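Local coordinates for protein glutamate racemase (Campylobacter jejuni, PDB 3UHF) that belongs to the Asp/Glu/hydantoin racemase family and has an alpha/beta fold with two parallel beta sheets, with d-glutamic acid bound in a pocket, at residues R47-I52 with E233-R238. Numbering follows the deposited sequence.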
ATOM      1  N   ARG A  47     -16.151   1.501   3.932  1.00 30.47           N
ATOM      2  CA  ARG A  47     -17.395   1.807   3.222  1.00 33.92           C
ATOM      3  C   ARG A  47     -17.414   3.180   2.554  1.00 39.23           C
ATOM      4  O   ARG A  47     -18.361   3.951   2.723  1.00 39.14           O
ATOM      5  CB  ARG A  47     -18.600   1.644   4.154  1.00 35.14           C
ATOM      6  CG  ARG A  47     -18.749   0.223   4.677  1.00 41.25           C
ATOM      7  CD  ARG A  47     -20.179  -0.092   5.077  1.00 49.77           C
ATOM      8  NE  ARG A  47     -20.317  -1.495   5.457  1.00 57.79           N
ATOM      9  CZ  ARG A  47     -21.478  -2.133   5.565  1.00 65.77           C
ATOM     10  NH1 ARG A  47     -22.615  -1.495   5.316  1.00 70.25           N
ATOM     11  NH2 ARG A  47     -21.502  -3.410   5.919  1.00 67.78           N
ATOM     12  N   LEU A  48     -16.371   3.472   1.787  1.00 35.33           N
ATOM     13  CA  LEU A  48     -16.223   4.777   1.155  1.00 35.84           C
ATOM     14  C   LEU A  48     -16.817   4.804  -0.245  1.00 32.30           C
ATOM     15  O   LEU A  48     -17.268   5.852  -0.719  1.00 39.22           O
ATOM     16  CB  LEU A  48     -14.742   5.146   1.048  1.00 35.00           C
ATOM     17  CG  LEU A  48     -13.870   5.182   2.303  1.00 41.41           C
ATOM     18  CD1 LEU A  48     -12.424   5.422   1.900  1.00 39.31           C
ATOM     19  CD2 LEU A  48     -14.339   6.246   3.270  1.00 39.55           C
ATOM     20  N   PHE A  49     -16.802   3.658  -0.915  1.00 33.86           N
ATOM     21  CA  PHE A  49     -17.136   3.607  -2.334  1.00 30.53           C
ATOM     22  C   PHE A  49     -18.214   2.588  -2.657  1.00 30.75           C
ATOM     23  O   PHE A  49     -18.442   1.645  -1.898  1.00 33.60           O
ATOM     24  CB  PHE A  49     -15.882   3.291  -3.143  1.00 33.64           C
ATOM     25  CG  PHE A  49     -14.718   4.143  -2.775  1.00 35.15           C
ATOM     26  CD1 PHE A  49     -13.606   3.592  -2.169  1.00 36.59           C
ATOM     27  CD2 PHE A  49     -14.754   5.510  -2.994  1.00 34.95           C
ATOM     28  CE1 PHE A  49     -12.531   4.382  -1.812  1.00 40.99           C
ATOM     29  CE2 PHE A  49     -13.682   6.305  -2.637  1.00 40.29           C
ATOM     30  CZ  PHE A  49     -12.573   5.738  -2.044  1.00 38.22           C
ATOM     31  N   ASP A  50     -18.862   2.784  -3.801  1.00 32.17           N
ATOM     32  CA  ASP A  50     -19.925   1.897  -4.249  1.00 34.88           C
ATOM     33  C   ASP A  50     -19.341   0.745  -5.057  1.00 37.54           C
ATOM     34  O   ASP A  50     -19.893  -0.352  -5.071  1.00 35.79           O
ATOM     35  CB  ASP A  50     -20.926   2.672  -5.106  1.00 44.64           C
ATOM     36  CG  ASP A  50     -21.566   3.822  -4.355  1.00 53.85           C
ATOM     37  OD1 ASP A  50     -22.114   3.576  -3.259  1.00 48.41           O
ATOM     38  OD2 ASP A  50     -21.503   4.972  -4.847  1.00 58.25           O
ATOM     39  N   GLU A  51     -18.232   1.001  -5.738  1.00 31.85           N
ATOM     40  CA  GLU A  51     -17.634  -0.017  -6.591  1.00 32.18           C
ATOM     41  C   GLU A  51     -16.138   0.200  -6.715  1.00 34.05           C
ATOM     42  O   GLU A  51     -15.677   1.326  -6.887  1.00 32.27           O
ATOM     43  CB  GLU A  51     -18.289  -0.006  -7.972  1.00 38.34           C
ATOM     44  CG  GLU A  51     -17.901  -1.177  -8.864  1.00 47.69           C
ATOM     45  CD  GLU A  51     -18.806  -1.298 -10.082  1.00 64.09           C
ATOM     46  OE1 GLU A  51     -19.439  -0.290 -10.465  1.00 62.03           O
ATOM     47  OE2 GLU A  51     -18.894  -2.405 -10.653  1.00 72.36           O
ATOM     48  N   ILE A  52     -15.380  -0.887  -6.631  1.00 30.59           N
ATOM     49  CA  ILE A  52     -13.929  -0.809  -6.693  1.00 25.57           C
ATOM     50  C   ILE A  52     -13.395  -1.828  -7.696  1.00 27.72           C
ATOM     51  O   ILE A  52     -13.735  -3.013  -7.628  1.00 31.21           O
ATOM     52  CB  ILE A  52     -13.289  -1.082  -5.324  1.00 28.80           C
ATOM     53  CG1 ILE A  52     -13.827  -0.118  -4.259  1.00 30.16           C
ATOM     54  CG2 ILE A  52     -11.777  -0.969  -5.423  1.00 29.39           C
ATOM     55  CD1 ILE A  52     -13.254  -0.358  -2.875  1.00 27.50           C
ATOM     56  N   GLU A 233      -7.750   7.450   5.906  1.00 21.22           N
ATOM     57  CA  GLU A 233      -7.877   8.728   6.609  1.00 23.42           C
ATOM     58  C   GLU A 233      -7.540   9.898   5.685  1.00 26.46           C
ATOM     59  O   GLU A 233      -8.184  10.947   5.713  1.00 26.68           O
ATOM     60  CB  GLU A 233      -6.973   8.743   7.837  1.00 29.46           C
ATOM     61  CG  GLU A 233      -7.319   7.663   8.845  1.00 29.36           C
ATOM     62  CD  GLU A 233      -8.767   7.771   9.306  1.00 43.32           C
ATOM     63  OE1 GLU A 233      -9.149   8.850   9.815  1.00 44.04           O
ATOM     64  OE2 GLU A 233      -9.525   6.788   9.145  1.00 44.36           O
ATOM     65  N   PHE A 234      -6.511   9.693   4.872  1.00 24.70           N
ATOM     66  CA  PHE A 234      -6.065  10.656   3.871  1.00 24.73           C
ATOM     67  C   PHE A 234      -7.175  10.997   2.876  1.00 28.04           C
ATOM     68  O   PHE A 234      -7.412  12.171   2.568  1.00 27.84           O
ATOM     69  CB  PHE A 234      -4.836  10.056   3.160  1.00 21.41           C
ATOM     70  CG  PHE A 234      -4.248  10.917   2.067  1.00 27.48           C
ATOM     71  CD1 PHE A 234      -3.112  11.677   2.305  1.00 31.27           C
ATOM     72  CD2 PHE A 234      -4.798  10.922   0.797  1.00 31.88           C
ATOM     73  CE1 PHE A 234      -2.554  12.447   1.304  1.00 37.50           C
ATOM     74  CE2 PHE A 234      -4.248  11.695  -0.207  1.00 41.45           C
ATOM     75  CZ  PHE A 234      -3.121  12.456   0.047  1.00 39.41           C
ATOM     76  N   LEU A 235      -7.855   9.973   2.362  1.00 25.62           N
ATOM     77  CA  LEU A 235      -8.912  10.192   1.379  1.00 26.27           C
ATOM     78  C   LEU A 235     -10.105  10.950   1.945  1.00 29.61           C
ATOM     79  O   LEU A 235     -10.682  11.806   1.264  1.00 31.83           O
ATOM     80  CB  LEU A 235      -9.384   8.863   0.791  1.00 27.58           C
ATOM     81  CG  LEU A 235      -8.314   8.230  -0.101  1.00 28.09           C
ATOM     82  CD1 LEU A 235      -8.737   6.839  -0.547  1.00 29.61           C
ATOM     83  CD2 LEU A 235      -8.043   9.131  -1.295  1.00 30.99           C
ATOM     84  N   LYS A 236     -10.480  10.637   3.182  1.00 28.71           N
ATOM     85  CA  LYS A 236     -11.605  11.330   3.814  1.00 34.79           C
ATOM     86  C   LYS A 236     -11.340  12.825   3.954  1.00 37.96           C
ATOM     87  O   LYS A 236     -12.264  13.646   3.913  1.00 40.21           O
ATOM     88  CB  LYS A 236     -11.947  10.690   5.162  1.00 35.93           C
ATOM     89  CG  LYS A 236     -12.495   9.264   5.012  1.00 38.19           C
ATOM     90  CD  LYS A 236     -13.056   8.688   6.308  1.00 40.86           C
ATOM     91  CE  LYS A 236     -11.950   8.202   7.226  1.00 50.25           C
ATOM     92  NZ  LYS A 236     -12.464   7.319   8.315  1.00 53.24           N
ATOM     93  N   GLU A 237     -10.071  13.186   4.097  1.00 36.24           N
ATOM     94  CA  GLU A 237      -9.695  14.589   4.228  1.00 42.26           C
ATOM     95  C   GLU A 237      -9.554  15.307   2.881  1.00 41.06           C
ATOM     96  O   GLU A 237      -9.857  16.491   2.771  1.00 42.37           O
ATOM     97  CB  GLU A 237      -8.378  14.698   4.989  1.00 37.50           C
ATOM     98  CG  GLU A 237      -8.424  14.145   6.392  1.00 42.68           C
ATOM     99  CD  GLU A 237      -7.041  13.781   6.898  1.00 49.43           C
ATOM    100  OE1 GLU A 237      -6.924  13.319   8.054  1.00 50.23           O
ATOM    101  OE2 GLU A 237      -6.076  13.951   6.124  1.00 41.82           O
ATOM    102  N   ARG A 238      -9.069  14.587   1.872  1.00 38.01           N
ATOM    103  CA  ARG A 238      -8.720  15.175   0.578  1.00 42.57           C
ATOM    104  C   ARG A 238      -9.897  15.238  -0.376  1.00 46.33           C
ATOM    105  O   ARG A 238      -9.994  16.148  -1.195  1.00 53.05           O
ATOM    106  CB  ARG A 238      -7.606  14.373  -0.098  1.00 40.48           C
ATOM    107  CG  ARG A 238      -6.227  14.995   0.010  1.00 52.71           C
ATOM    108  CD  ARG A 238      -5.686  14.886   1.414  1.00 56.65           C
ATOM    109  NE  ARG A 238      -4.363  15.491   1.531  1.00 62.05           N
ATOM    110  CZ  ARG A 238      -3.691  15.594   2.674  1.00 63.14           C
ATOM    111  NH1 ARG A 238      -4.219  15.134   3.802  1.00 56.83           N
ATOM    112  NH2 ARG A 238      -2.492  16.158   2.690  1.00 63.26           N
TER
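The Phe49 ring turns its edge to Leu235: CD1 of the leucine lies near the ring plane, 4.3 Å from Phe49 CZ. One face of the same ring is filled by its own neighbour, with Leu48 CB 3.6 Å above the plane over the ring centre. On the far side of the helix, Arg238 sets CD 3.7 Å above the centre of the Phe234 ring and turns a guanidinium face to Phe234 CE1, while Glu237 OE2 meets that guanidinium in plane at its edge, 3.2 Å from NH1.

Leu48 carries the other half of the contact. Its CD2 sits 3.9 Å from Lys236 CG, and the two side chains cross at about a right angle. Bent at chi3 (-79°), the exposed lysine swings its NZ to Glu233 OE2, a 3.1 Å salt bridge on the syn side of the carboxylate, 32° out of its plane. Met89 and Leu43 touch both Phe49 and Leu235 and continue the core.

No hydrogen bond joins the segments. In this apolar packing, helix 227-238, which follows the edge strand 223-226 of the four-stranded sheet, meets the turn after the Schellman motif at Arg47, within the beta-alpha-beta crossover 26-31, 37-45, 51-56 of the five-stranded sheet.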